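Local structure of MGS-M4 (Unidentified, 4Q3M) at residues His168-Tyr173 / Ile179-Tyr184; Tyr28-Ala33 / Lys230-Glu235; Glu199-Ile204 / Pro213-Arg218; Lys109-Ala114 / Val140-Tyr145. The protein probably reduces carbonyl compounds with a nicotinamide cofactor, as a member of the aldo-keto reductase family, although its true substrate is unknown. All coordinates share one frame; numbering follows the deposited sequence.

Contact 1 (His168-Tyr173 / Ile179-Tyr184)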
loop_
_atom_site.group_PDB
_atom_site.type_symbol
_atom_site.label_atom_id
_atom_site.label_comp_id
_atom_site.label_asym_id
_atom_site.label_seq_id
_atom_site.Cartn_x
_atom_site.Cartn_y
_atom_site.Cartn_z
ATOM N N HIS A 168 0.842 -10.574 6.272
ATOM C CA HIS A 168 0.413 -11.968 6.352
ATOM C C HIS A 168 -0.385 -12.401 5.125
ATOM O O HIS A 168 -0.321 -13.558 4.710
ATOM C CB HIS A 168 -0.413 -12.201 7.619
ATOM C CG HIS A 168 0.396 -12.174 8.877
ATOM N ND1 HIS A 168 0.957 -13.308 9.426
ATOM C CD2 HIS A 168 0.745 -11.151 9.692
ATOM C CE1 HIS A 168 1.614 -12.984 10.525
ATOM N NE2 HIS A 168 1.502 -11.681 10.709
ATOM N N PHE A 169 -1.137 -11.467 4.550
ATOM C CA PHE A 169 -1.939 -11.752 3.367
ATOM C C PHE A 169 -1.045 -12.017 2.161
ATOM O O PHE A 169 -1.196 -13.026 1.472
ATOM C CB PHE A 169 -2.894 -10.593 3.075
ATOM C CG PHE A 169 -3.859 -10.867 1.956
ATOM C CD1 PHE A 169 -5.087 -11.452 2.212
ATOM C CD2 PHE A 169 -3.541 -10.534 0.648
ATOM C CE1 PHE A 169 -5.979 -11.706 1.186
ATOM C CE2 PHE A 169 -4.427 -10.786 -0.382
ATOM C CZ PHE A 169 -5.649 -11.371 -0.112
ATOM N N LEU A 170 -0.115 -11.100 1.914
ATOM C CA LEU A 170 0.825 -11.225 0.807
ATOM C C LEU A 170 1.708 -12.455 0.981
ATOM O O LEU A 170 2.011 -13.157 0.014
ATOM C CB LEU A 170 1.686 -9.966 0.695
ATOM C CG LEU A 170 2.757 -9.947 -0.398
ATOM C CD1 LEU A 170 2.123 -10.085 -1.775
ATOM C CD2 LEU A 170 3.589 -8.678 -0.311
ATOM N N HIS A 171 2.112 -12.710 2.222
ATOM C CA HIS A 171 2.938 -13.866 2.549
ATOM C C HIS A 171 2.220 -15.166 2.208
ATOM O O HIS A 171 2.796 -16.060 1.587
ATOM C CB HIS A 171 3.315 -13.851 4.032
ATOM C CG HIS A 171 4.306 -14.906 4.415
ATOM N ND1 HIS A 171 4.447 -15.358 5.710
ATOM C CD2 HIS A 171 5.210 -15.592 3.677
ATOM C CE1 HIS A 171 5.392 -16.280 5.752
ATOM N NE2 HIS A 171 5.871 -16.441 4.532
ATOM N N ASP A 172 0.958 -15.262 2.616
ATOM C CA ASP A 172 0.154 -16.446 2.341
ATOM C C ASP A 172 -0.024 -16.658 0.844
ATOM O O ASP A 172 0.058 -17.785 0.360
ATOM C CB ASP A 172 -1.212 -16.342 3.022
ATOM C CG ASP A 172 -1.142 -16.612 4.513
ATOM O OD1 ASP A 172 -0.140 -17.207 4.964
ATOM O OD2 ASP A 172 -2.092 -16.237 5.232
ATOM N N TYR A 173 -0.266 -15.572 0.113
ATOM C CA TYR A 173 -0.419 -15.657 -1.335
ATOM C C TYR A 173 0.842 -16.213 -1.986
ATOM O O TYR A 173 0.773 -17.116 -2.819
ATOM C CB TYR A 173 -0.752 -14.291 -1.940
ATOM C CG TYR A 173 -0.743 -14.311 -3.454
ATOM C CD1 TYR A 173 -1.851 -14.745 -4.168
ATOM C CD2 TYR A 173 0.381 -13.913 -4.167
ATOM C CE1 TYR A 173 -1.842 -14.777 -5.550
ATOM C CE2 TYR A 173 0.400 -13.945 -5.546
ATOM C CZ TYR A 173 -0.714 -14.374 -6.232
ATOM O OH TYR A 173 -0.691 -14.404 -7.606
ATOM N N ILE A 179 6.266 -18.765 -4.029
ATOM C CA ILE A 179 7.149 -17.611 -4.116
ATOM C C ILE A 179 7.764 -17.322 -2.752
ATOM O O ILE A 179 7.048 -17.136 -1.768
ATOM C CB ILE A 179 6.404 -16.361 -4.618
ATOM C CG1 ILE A 179 5.770 -16.630 -5.985
ATOM C CG2 ILE A 179 7.345 -15.168 -4.684
ATOM C CD1 ILE A 179 4.955 -15.473 -6.520
ATOM N N GLN A 180 9.091 -17.295 -2.692
ATOM C CA GLN A 180 9.777 -17.006 -1.440
ATOM C C GLN A 180 9.726 -15.518 -1.131
ATOM O O GLN A 180 10.352 -14.711 -1.817
ATOM C CB GLN A 180 11.230 -17.478 -1.490
ATOM C CG GLN A 180 12.040 -17.095 -0.260
ATOM C CD GLN A 180 11.531 -17.760 1.006
ATOM O OE1 GLN A 180 11.207 -18.947 1.009
ATOM N NE2 GLN A 180 11.456 -16.994 2.088
ATOM N N LEU A 181 8.974 -15.156 -0.097
ATOM C CA LEU A 181 8.899 -13.765 0.319
ATOM C C LEU A 181 10.189 -13.358 1.019
ATOM O O LEU A 181 10.678 -14.060 1.904
ATOM C CB LEU A 181 7.697 -13.533 1.236
ATOM C CG LEU A 181 7.349 -12.067 1.506
ATOM C CD1 LEU A 181 5.862 -11.826 1.316
ATOM C CD2 LEU A 181 7.782 -11.661 2.905
ATOM N N GLU A 182 10.740 -12.223 0.605
ATOM C CA GLU A 182 11.956 -11.697 1.204
ATOM C C GLU A 182 11.666 -10.345 1.840
ATOM O O GLU A 182 10.999 -9.500 1.244
ATOM C CB GLU A 182 13.067 -11.580 0.159
ATOM C CG GLU A 182 14.428 -11.224 0.730
ATOM C CD GLU A 182 15.503 -11.148 -0.337
ATOM O OE1 GLU A 182 15.153 -10.983 -1.525
ATOM O OE2 GLU A 182 16.698 -11.255 0.010
ATOM N N ALA A 183 12.163 -10.143 3.054
ATOM C CA ALA A 183 11.863 -8.929 3.799
ATOM C C ALA A 183 13.021 -7.943 3.780
ATOM O O ALA A 183 14.104 -8.241 4.284
ATOM C CB ALA A 183 11.497 -9.274 5.235
ATOM N N TYR A 184 12.797 -6.769 3.194
ATOM C CA TYR A 184 13.746 -5.676 3.351
ATOM C C TYR A 184 13.168 -4.691 4.358
ATOM O O TYR A 184 11.982 -4.760 4.690
ATOM C CB TYR A 184 14.074 -5.000 2.009
ATOM C CG TYR A 184 13.036 -4.042 1.449
ATOM C CD1 TYR A 184 12.947 -2.730 1.907
ATOM C CD2 TYR A 184 12.182 -4.435 0.427
ATOM C CE1 TYR A 184 12.015 -1.851 1.389
ATOM C CE2 TYR A 184 11.248 -3.560 -0.101
ATOM C CZ TYR A 184 11.169 -2.271 0.384
ATOM O OH TYR A 184 10.241 -1.397 -0.138
#
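Leu181 carries this contact from the strand side by pressing its CD1 methyl against the body of helix 168-176, between the side chains of Leu170 and His171. CD1 lies 3.8 Å from His171 CA and 4.0 Å from Leu170 CG, so it meets helix backbone as well as side chain. The two leucines cross at about a right angle. With CG turned anti to the backbone N (chi1 -173°), His171 swings its ring toward the strand, and its CD2 comes within 4.0 Å of Leu181 CB; the approach to the ring is oblique. Its ND1 has a weak hydrogen bond to Arg223. Helix and strand are consecutive pieces of a beta-alpha-beta crossover in the barrel, which begins at strand 156-160 and returns through helix 168-176 to strand 180-184; Leu170 also touches Val159 on the neighbouring strand. Beside the apolar joint, Gln180 curls over the residue that follows it. Its NE2 donates to Leu181 O at 3.0 Å, a bent bond whose donor sits above the carbonyl plane, and gives a second hydrogen bond to Glu224 O. Phe169 packs on Asp270 of the second subunit.

Contact 2 (Tyr28-Ala33 / Lys230-Glu235). With SO4 (sulfate ion), chain G.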
loop_
_atom_site.group_PDB
_atom_site.type_symbol
_atom_site.label_atom_id
_atom_site.label_comp_id
_atom_site.label_asym_id
_atom_site.label_seq_id
_atom_site.Cartn_x
_atom_site.Cartn_y
_atom_site.Cartn_z
ATOM N N TYR A 28 32.041 -1.273 0.939
ATOM C CA TYR A 28 33.110 -2.259 0.829
ATOM C C TYR A 28 33.421 -2.894 2.181
ATOM O O TYR A 28 33.482 -4.118 2.301
ATOM C CB TYR A 28 34.373 -1.617 0.247
ATOM C CG TYR A 28 35.604 -2.494 0.329
ATOM C CD1 TYR A 28 35.852 -3.466 -0.631
ATOM C CD2 TYR A 28 36.519 -2.346 1.363
ATOM C CE1 TYR A 28 36.975 -4.269 -0.560
ATOM C CE2 TYR A 28 37.644 -3.145 1.444
ATOM C CZ TYR A 28 37.867 -4.105 0.479
ATOM O OH TYR A 28 38.985 -4.903 0.554
ATOM N N ASN A 29 33.620 -2.053 3.191
ATOM C CA ASN A 29 33.948 -2.524 4.531
ATOM C C ASN A 29 32.836 -3.369 5.139
ATOM O O ASN A 29 33.099 -4.390 5.773
ATOM C CB ASN A 29 34.259 -1.343 5.452
ATOM C CG ASN A 29 35.568 -0.662 5.108
ATOM O OD1 ASN A 29 36.489 -1.290 4.586
ATOM N ND2 ASN A 29 35.658 0.630 5.401
ATOM N N ALA A 30 31.595 -2.936 4.940
ATOM C CA ALA A 30 30.437 -3.616 5.509
ATOM C C ALA A 30 30.307 -5.047 4.995
ATOM O O ALA A 30 30.031 -5.966 5.767
ATOM C CB ALA A 30 29.168 -2.832 5.211
ATOM N N VAL A 31 30.510 -5.226 3.693
ATOM C CA VAL A 31 30.393 -6.540 3.068
ATOM C C VAL A 31 31.364 -7.548 3.677
ATOM O O VAL A 31 30.969 -8.652 4.050
ATOM C CB VAL A 31 30.634 -6.463 1.545
ATOM C CG1 VAL A 31 30.796 -7.856 0.956
ATOM C CG2 VAL A 31 29.490 -5.726 0.865
ATOM N N LYS A 32 32.631 -7.161 3.790
ATOM C CA LYS A 32 33.647 -8.054 4.338
ATOM C C LYS A 32 33.469 -8.258 5.839
ATOM O O LYS A 32 33.649 -9.367 6.343
ATOM C CB LYS A 32 35.049 -7.521 4.050
ATOM C CG LYS A 32 36.154 -8.439 4.538
ATOM C CD LYS A 32 37.031 -8.896 3.391
ATOM C CE LYS A 32 37.630 -7.709 2.663
ATOM N NZ LYS A 32 38.594 -8.139 1.622
ATOM N N ALA A 33 33.118 -7.189 6.548
ATOM C CA ALA A 33 32.844 -7.279 7.979
ATOM C C ALA A 33 31.697 -8.251 8.231
ATOM O O ALA A 33 31.615 -8.874 9.289
ATOM C CB ALA A 33 32.516 -5.908 8.550
ATOM N N LYS A 230 19.975 -4.008 6.733
ATOM C CA LYS A 230 21.021 -3.128 6.224
ATOM C C LYS A 230 21.807 -2.493 7.366
ATOM O O LYS A 230 21.228 -2.095 8.377
ATOM C CB LYS A 230 20.418 -2.038 5.335
ATOM C CG LYS A 230 19.476 -2.554 4.260
ATOM C CD LYS A 230 18.810 -1.409 3.513
ATOM C CE LYS A 230 17.741 -1.916 2.557
ATOM N NZ LYS A 230 18.314 -2.747 1.463
ATOM N N SER A 231 23.123 -2.396 7.194
ATOM C CA SER A 231 23.993 -1.788 8.197
ATOM C C SER A 231 25.399 -1.549 7.653
ATOM O O SER A 231 25.857 -2.256 6.757
ATOM C CB SER A 231 24.069 -2.666 9.449
ATOM O OG SER A 231 24.852 -2.051 10.458
ATOM N N ILE A 232 26.077 -0.546 8.202
ATOM C CA ILE A 232 27.478 -0.296 7.881
ATOM C C ILE A 232 28.312 -0.279 9.155
ATOM O O ILE A 232 29.522 -0.048 9.116
ATOM C CB ILE A 232 27.674 1.034 7.129
ATOM C CG1 ILE A 232 27.133 2.202 7.957
ATOM C CG2 ILE A 232 27.013 0.976 5.761
ATOM C CD1 ILE A 232 27.419 3.561 7.354
ATOM N N THR A 233 27.655 -0.520 10.285
ATOM C CA THR A 233 28.333 -0.587 11.573
ATOM C C THR A 233 28.654 -2.036 11.922
ATOM O O THR A 233 27.752 -2.813 12.236
ATOM C CB THR A 233 27.482 0.035 12.695
ATOM O OG1 THR A 233 27.074 1.354 12.313
ATOM C CG2 THR A 233 28.276 0.106 13.990
ATOM N N PRO A 234 29.948 -2.397 11.870
ATOM C CA PRO A 234 30.460 -3.764 12.045
ATOM C C PRO A 234 29.872 -4.506 13.244
ATOM O O PRO A 234 29.570 -5.694 13.129
ATOM C CB PRO A 234 31.962 -3.545 12.234
ATOM C CG PRO A 234 32.246 -2.310 11.465
ATOM C CD PRO A 234 31.040 -1.432 11.651
ATOM N N GLU A 235 29.714 -3.818 14.370
ATOM C CA GLU A 235 29.174 -4.444 15.573
ATOM C C GLU A 235 27.745 -4.932 15.367
ATOM O O GLU A 235 27.432 -6.089 15.646
ATOM C CB GLU A 235 29.220 -3.475 16.756
ATOM C CG GLU A 235 28.326 -3.892 17.914
ATOM C CD GLU A 235 28.928 -3.572 19.267
ATOM O OE1 GLU A 235 29.425 -2.441 19.447
ATOM O OE2 GLU A 235 28.903 -4.454 20.152
HETATM S S SO4 G . 16.858 -2.013 7.937
HETATM O O1 SO4 G . 17.675 -0.926 8.467
HETATM O O2 SO4 G . 16.832 -1.936 6.479
HETATM O O3 SO4 G . 17.430 -3.292 8.344
HETATM O O4 SO4 G . 15.499 -1.896 8.457
#
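The closure of the alpha/beta barrel, where the segment after the last strand meets the first helix of the ring, is made here by Ala30 and Ala33 against Ser231, Ile232 and Pro234. Ala30 CB rests 3.7 Å from Ser231 O and 4.1 Å from Ile232 CA, so the methyl packs mainly on main chain. One helical turn later, Ala33 CB meets Pro234 CB at 4.4 Å. Such small side chains let the backbones come close, with 5.0 Å between Ala30 CA and Ile232 CA. Ser231 OG accepts from Thr233 N at 3.2 Å, forming an ST turn that shapes the approach to helix 234-241. Aldo-keto reductases commonly hold the phosphates of the nicotinamide cofactor near the end of this last strand, and a sulfate, probably from the crystallisation liquor, lies in a position consistent with that site. Lys230 N donates to its O3 at 3.1 Å, while Ser189 N and Leu187 N also donate to the sulfate. The lysine chain passes beside the anion from CB to CD, with CG 3.5 Å from sulfate O2. Ile232 is exposed, and its chain leads away from the helix, with Phe20 beside it.

Contact 3 (Glu199-Ile204 / Pro213-Arg218)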
loop_
_atom_site.group_PDB
_atom_site.type_symbol
_atom_site.label_atom_id
_atom_site.label_comp_id
_atom_site.label_asym_id
_atom_site.label_seq_id
_atom_site.Cartn_x
_atom_site.Cartn_y
_atom_site.Cartn_z
ATOM N N GLU A 199 7.297 -1.540 23.319
ATOM C CA GLU A 199 7.254 -2.204 24.617
ATOM C C GLU A 199 7.255 -3.723 24.501
ATOM O O GLU A 199 7.952 -4.412 25.249
ATOM C CB GLU A 199 6.017 -1.765 25.395
ATOM C CG GLU A 199 5.858 -2.499 26.708
ATOM C CD GLU A 199 4.517 -2.249 27.350
ATOM O OE1 GLU A 199 3.543 -1.987 26.613
ATOM O OE2 GLU A 199 4.436 -2.295 28.596
ATOM N N THR A 200 6.458 -4.240 23.572
ATOM C CA THR A 200 6.351 -5.679 23.373
ATOM C C THR A 200 7.676 -6.254 22.888
ATOM O O THR A 200 8.142 -7.270 23.401
ATOM C CB THR A 200 5.238 -6.028 22.371
ATOM O OG1 THR A 200 3.993 -5.486 22.828
ATOM C CG2 THR A 200 5.105 -7.534 22.222
ATOM N N MET A 201 8.285 -5.595 21.906
ATOM C CA MET A 201 9.588 -6.013 21.397
ATOM C C MET A 201 10.655 -5.928 22.484
ATOM O O MET A 201 11.550 -6.771 22.556
ATOM C CB MET A 201 10.002 -5.158 20.197
ATOM C CG MET A 201 9.160 -5.363 18.948
ATOM S SD MET A 201 9.176 -7.060 18.341
ATOM C CE MET A 201 7.540 -7.587 18.839
ATOM N N ALA A 202 10.555 -4.903 23.323
ATOM C CA ALA A 202 11.531 -4.681 24.384
ATOM C C ALA A 202 11.411 -5.737 25.476
ATOM O O ALA A 202 12.412 -6.159 26.053
ATOM C CB ALA A 202 11.366 -3.288 24.974
ATOM N N LYS A 203 10.182 -6.159 25.755
ATOM C CA LYS A 203 9.938 -7.146 26.797
ATOM C C LYS A 203 10.499 -8.503 26.387
ATOM O O LYS A 203 11.321 -9.072 27.096
ATOM C CB LYS A 203 8.440 -7.265 27.105
ATOM C CG LYS A 203 7.986 -8.672 27.502
ATOM C CD LYS A 203 6.601 -8.998 26.963
ATOM C CE LYS A 203 6.189 -10.423 27.316
ATOM N NZ LYS A 203 6.954 -11.444 26.543
ATOM N N ILE A 204 10.076 -9.010 25.232
ATOM C CA ILE A 204 10.417 -10.376 24.849
ATOM C C ILE A 204 11.925 -10.495 24.613
ATOM O O ILE A 204 12.473 -11.598 24.594
ATOM C CB ILE A 204 9.592 -10.831 23.602
ATOM C CG1 ILE A 204 10.207 -10.381 22.274
ATOM C CG2 ILE A 204 8.141 -10.389 23.717
ATOM C CD1 ILE A 204 11.146 -11.406 21.676
ATOM N N PRO A 213 16.558 -5.549 17.751
ATOM C CA PRO A 213 16.712 -5.938 16.342
ATOM C C PRO A 213 16.860 -7.446 16.134
ATOM O O PRO A 213 16.210 -7.997 15.245
ATOM C CB PRO A 213 17.991 -5.212 15.917
ATOM C CG PRO A 213 18.071 -4.044 16.819
ATOM C CD PRO A 213 17.553 -4.531 18.136
ATOM N N GLN A 214 17.701 -8.091 16.942
ATOM C CA GLN A 214 17.907 -9.538 16.869
ATOM C C GLN A 214 16.584 -10.290 16.945
ATOM O O GLN A 214 16.414 -11.347 16.336
ATOM C CB GLN A 214 18.830 -10.007 17.994
ATOM C CG GLN A 214 20.284 -9.620 17.816
ATOM C CD GLN A 214 21.145 -10.062 18.983
ATOM O OE1 GLN A 214 20.723 -10.005 20.138
ATOM N NE2 GLN A 214 22.360 -10.510 18.686
ATOM N N ILE A 215 15.654 -9.725 17.705
ATOM C CA ILE A 215 14.316 -10.275 17.843
ATOM C C ILE A 215 13.516 -10.187 16.551
ATOM O O ILE A 215 13.013 -11.196 16.054
ATOM C CB ILE A 215 13.544 -9.550 18.953
ATOM C CG1 ILE A 215 14.105 -9.930 20.327
ATOM C CG2 ILE A 215 12.050 -9.815 18.823
ATOM C CD1 ILE A 215 14.508 -11.391 20.451
ATOM N N ALA A 216 13.400 -8.972 16.019
ATOM C CA ALA A 216 12.633 -8.723 14.804
ATOM C C ALA A 216 13.147 -9.577 13.654
ATOM O O ALA A 216 12.377 -10.030 12.807
ATOM C CB ALA A 216 12.689 -7.249 14.437
ATOM N N ILE A 217 14.456 -9.797 13.642
ATOM C CA ILE A 217 15.085 -10.638 12.636
ATOM C C ILE A 217 14.680 -12.097 12.821
ATOM O O ILE A 217 14.271 -12.757 11.867
ATOM C CB ILE A 217 16.618 -10.511 12.686
ATOM C CG1 ILE A 217 17.035 -9.079 12.350
ATOM C CG2 ILE A 217 17.270 -11.491 11.726
ATOM C CD1 ILE A 217 18.497 -8.799 12.580
ATOM N N ARG A 218 14.780 -12.588 14.054
ATOM C CA ARG A 218 14.426 -13.972 14.368
ATOM C C ARG A 218 12.963 -14.265 14.065
ATOM O O ARG A 218 12.624 -15.343 13.581
ATOM C CB ARG A 218 14.715 -14.283 15.837
ATOM C CG ARG A 218 14.413 -15.723 16.225
ATOM C CD ARG A 218 15.232 -16.697 15.391
ATOM N NE ARG A 218 14.733 -18.064 15.497
ATOM C CZ ARG A 218 15.267 -19.105 14.864
ATOM N NH1 ARG A 218 16.323 -18.935 14.080
ATOM N NH2 ARG A 218 14.747 -20.314 15.016
#
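Ile215 is the centre of this helix-helix contact, and it meets two side chains one turn apart on the partner helix, Ile204 and Met201. The largest buried surface belongs to Ile215, about 71 Å², nearly twice that of either partner. Its CG2 stands anti to the backbone N and points across to both: Ile204 CD1 lies about 3.4 Å from it, and Met201 SD about 4.0 Å. Ile204 does its touching with the end of its longer branch. CG1 sits between the backbone N and the carbonyl carbon, and chi1 of 84° and chi2 of 92° together bring CD1 to Ile215, where it also lies 3.6 Å from Ile215 CG1. Met201 comes in differently. Its chain bends at chi2 and chi3, so that the sulfur rather than the terminal methyl faces Ile215 CG2. All three residues are buried, and the contacts across the interface are between apolar side chains; each pair crosses at a slant. Helix 250-257 flanks the pair, touching Met201 through Ile256 and Ile204 through Asp252; Leu195 of helix 192-196 reaches both Met201 and Ala216, and helix 234-241 packs against the other flank of helix 212-222, at Pro213 and Ile217.

Contact 4 (Lys109-Ala114 / Val140-Tyr145)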
loop_
_atom_site.group_PDB
_atom_site.type_symbol
_atom_site.label_atom_id
_atom_site.label_comp_id
_atom_site.label_asym_id
_atom_site.label_seq_id
_atom_site.Cartn_x
_atom_site.Cartn_y
_atom_site.Cartn_z
ATOM N N LYS A 109 6.256 -1.244 -12.771
ATOM C CA LYS A 109 6.101 -0.102 -13.666
ATOM C C LYS A 109 5.173 -0.438 -14.828
ATOM O O LYS A 109 5.460 -0.109 -15.977
ATOM C CB LYS A 109 7.463 0.350 -14.198
ATOM C CG LYS A 109 8.443 0.794 -13.122
ATOM C CD LYS A 109 8.073 2.155 -12.555
ATOM C CE LYS A 109 8.200 3.243 -13.610
ATOM N NZ LYS A 109 7.986 4.602 -13.040
ATOM N N GLY A 110 4.058 -1.093 -14.521
ATOM C CA GLY A 110 3.123 -1.524 -15.545
ATOM C C GLY A 110 3.314 -2.990 -15.886
ATOM O O GLY A 110 4.421 -3.517 -15.781
ATOM N N TYR A 111 2.234 -3.649 -16.292
ATOM C CA TYR A 111 2.279 -5.074 -16.600
ATOM C C TYR A 111 3.181 -5.373 -17.793
ATOM O O TYR A 111 3.989 -6.301 -17.751
ATOM C CB TYR A 111 0.872 -5.612 -16.873
ATOM C CG TYR A 111 -0.049 -5.568 -15.676
ATOM C CD1 TYR A 111 0.259 -6.258 -14.511
ATOM C CD2 TYR A 111 -1.235 -4.846 -15.715
ATOM C CE1 TYR A 111 -0.581 -6.222 -13.415
ATOM C CE2 TYR A 111 -2.084 -4.806 -14.625
ATOM C CZ TYR A 111 -1.752 -5.496 -13.477
ATOM O OH TYR A 111 -2.592 -5.460 -12.389
ATOM N N ASP A 112 3.037 -4.585 -18.854
ATOM C CA ASP A 112 3.808 -4.795 -20.074
ATOM C C ASP A 112 5.303 -4.619 -19.826
ATOM O O ASP A 112 6.117 -5.387 -20.338
ATOM C CB ASP A 112 3.343 -3.842 -21.176
ATOM C CG ASP A 112 4.020 -4.117 -22.505
ATOM O OD1 ASP A 112 3.513 -4.968 -23.266
ATOM O OD2 ASP A 112 5.057 -3.484 -22.789
ATOM N N ASN A 113 5.661 -3.606 -19.041
ATOM C CA ASN A 113 7.054 -3.388 -18.672
ATOM C C ASN A 113 7.577 -4.510 -17.786
ATOM O O ASN A 113 8.751 -4.865 -17.851
ATOM C CB ASN A 113 7.224 -2.045 -17.961
ATOM C CG ASN A 113 7.233 -0.874 -18.922
ATOM O OD1 ASN A 113 7.557 -1.025 -20.101
ATOM N ND2 ASN A 113 6.886 0.306 -18.420
ATOM N N ALA A 114 6.696 -5.062 -16.958
ATOM C CA ALA A 114 7.064 -6.157 -16.070
ATOM C C ALA A 114 7.350 -7.427 -16.863
ATOM O O ALA A 114 8.372 -8.081 -16.657
ATOM C CB ALA A 114 5.962 -6.405 -15.049
ATOM N N VAL A 140 -0.089 -8.296 -4.914
ATOM C CA VAL A 140 -0.750 -9.534 -5.321
ATOM C C VAL A 140 -1.130 -9.552 -6.802
ATOM O O VAL A 140 -0.800 -10.499 -7.515
ATOM C CB VAL A 140 -2.015 -9.794 -4.477
ATOM C CG1 VAL A 140 -2.828 -10.936 -5.070
ATOM C CG2 VAL A 140 -1.634 -10.094 -3.033
ATOM N N HIS A 141 -1.810 -8.508 -7.268
ATOM C CA HIS A 141 -2.273 -8.480 -8.654
ATOM C C HIS A 141 -1.112 -8.372 -9.640
ATOM O O HIS A 141 -1.237 -8.771 -10.799
ATOM C CB HIS A 141 -3.272 -7.338 -8.876
ATOM C CG HIS A 141 -2.753 -5.986 -8.498
ATOM N ND1 HIS A 141 -2.643 -5.570 -7.189
ATOM C CD2 HIS A 141 -2.335 -4.947 -9.260
ATOM C CE1 HIS A 141 -2.169 -4.336 -7.160
ATOM N NE2 HIS A 141 -1.974 -3.936 -8.403
ATOM N N HIS A 142 0.015 -7.843 -9.178
ATOM C CA HIS A 142 1.226 -7.820 -9.990
ATOM C C HIS A 142 1.775 -9.234 -10.141
ATOM O O HIS A 142 2.219 -9.632 -11.218
ATOM C CB HIS A 142 2.285 -6.906 -9.373
ATOM C CG HIS A 142 1.817 -5.501 -9.159
ATOM N ND1 HIS A 142 2.264 -4.719 -8.116
ATOM C CD2 HIS A 142 0.943 -4.736 -9.855
ATOM C CE1 HIS A 142 1.685 -3.533 -8.177
ATOM N NE2 HIS A 142 0.878 -3.518 -9.222
ATOM N N LEU A 143 1.735 -9.989 -9.048
ATOM C CA LEU A 143 2.214 -11.366 -9.050
ATOM C C LEU A 143 1.304 -12.266 -9.879
ATOM O O LEU A 143 1.783 -13.150 -10.589
ATOM C CB LEU A 143 2.321 -11.896 -7.619
ATOM C CG LEU A 143 3.341 -11.197 -6.716
ATOM C CD1 LEU A 143 3.287 -11.756 -5.301
ATOM C CD2 LEU A 143 4.741 -11.325 -7.293
ATOM N N MET A 144 -0.004 -12.034 -9.790
ATOM C CA MET A 144 -0.980 -12.811 -10.550
ATOM C C MET A 144 -0.708 -12.724 -12.047
ATOM O O MET A 144 -0.884 -13.699 -12.779
ATOM C CB MET A 144 -2.408 -12.339 -10.254
ATOM C CG MET A 144 -2.856 -12.554 -8.817
ATOM S SD MET A 144 -4.643 -12.473 -8.586
ATOM C CE MET A 144 -4.979 -10.779 -9.049
ATOM N N TYR A 145 -0.272 -11.552 -12.496
ATOM C CA TYR A 145 0.034 -11.335 -13.903
ATOM C C TYR A 145 1.262 -12.133 -14.329
ATOM O O TYR A 145 1.287 -12.713 -15.415
ATOM C CB TYR A 145 0.248 -9.846 -14.181
ATOM C CG TYR A 145 0.461 -9.519 -15.641
ATOM C CD1 TYR A 145 -0.619 -9.377 -16.504
ATOM C CD2 TYR A 145 1.739 -9.350 -16.157
ATOM C CE1 TYR A 145 -0.430 -9.079 -17.841
ATOM C CE2 TYR A 145 1.937 -9.052 -17.492
ATOM C CZ TYR A 145 0.850 -8.917 -18.328
ATOM O OH TYR A 145 1.044 -8.618 -19.658
#
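Tyr111 and Tyr145 form the tight heart of this contact, each pointing at the other's helix. Tyr111 CB sits almost squarely over the centre of the Tyr145 ring, 3.6 Å from its centroid and 12° off the normal, a CH-pi contact. The rings themselves are oblique, with planes at 33° and centroids 4.7 Å apart; Tyr111 CD1 rides over the same face at 3.5 Å from Tyr145 CG. What places the Tyr145 ring there is its chi1 of -175°, which carries CG away from the backbone N and brings the ring face beneath Tyr111 CB and CD1, with CE2 3.4 Å from Tyr111 O. Farther along, the Tyr111 hydroxyl arrives in the plane of the His141 ring, at its edge, 3.2 Å from CD2. Both histidines of the partner helix are turned to Asp270 of the same chain, His142 NE2 by a hydrogen bond and His141 NE2 by a weak one.

The contact is looser elsewhere: His142 adds only a light touch, its CD2 edge 4.1 Å from Tyr111 CE1, and Asp112 is exposed and points away from the partner helix. Separately, Asn113 ND2 donates to Lys109 O at 2.9 Å, holding the start of helix 111-126 around the N-cap Gly110. Helices 111-126 and 140-149 follow successive parallel strands, and their side-by-side packing belongs to the outer helical layer of a TIM barrel.

Overall arrangement
Contacts 1 and 3 are buried and apolar, contact 4 is partly buried and aromatic, and contact 2 lies at the surface, where alanines meet backbone beside an anion site. Contact 1 alone ties a helix to a barrel strand; contacts 3 and 4 join helix to helix. Contacts 1 and 4 are neighbours: Tyr173 packs on Leu143 and Met144 where helices 140-149 and 168-176 lie side by side, and both contacts reach the second subunit. Contact 2 sits across the chain's centre from them, its two segments far apart in sequence and enclosing the other three. Helix 234-241 links it to contact 3 by touching Pro213, although their nearest atoms stay about 7 Å apart.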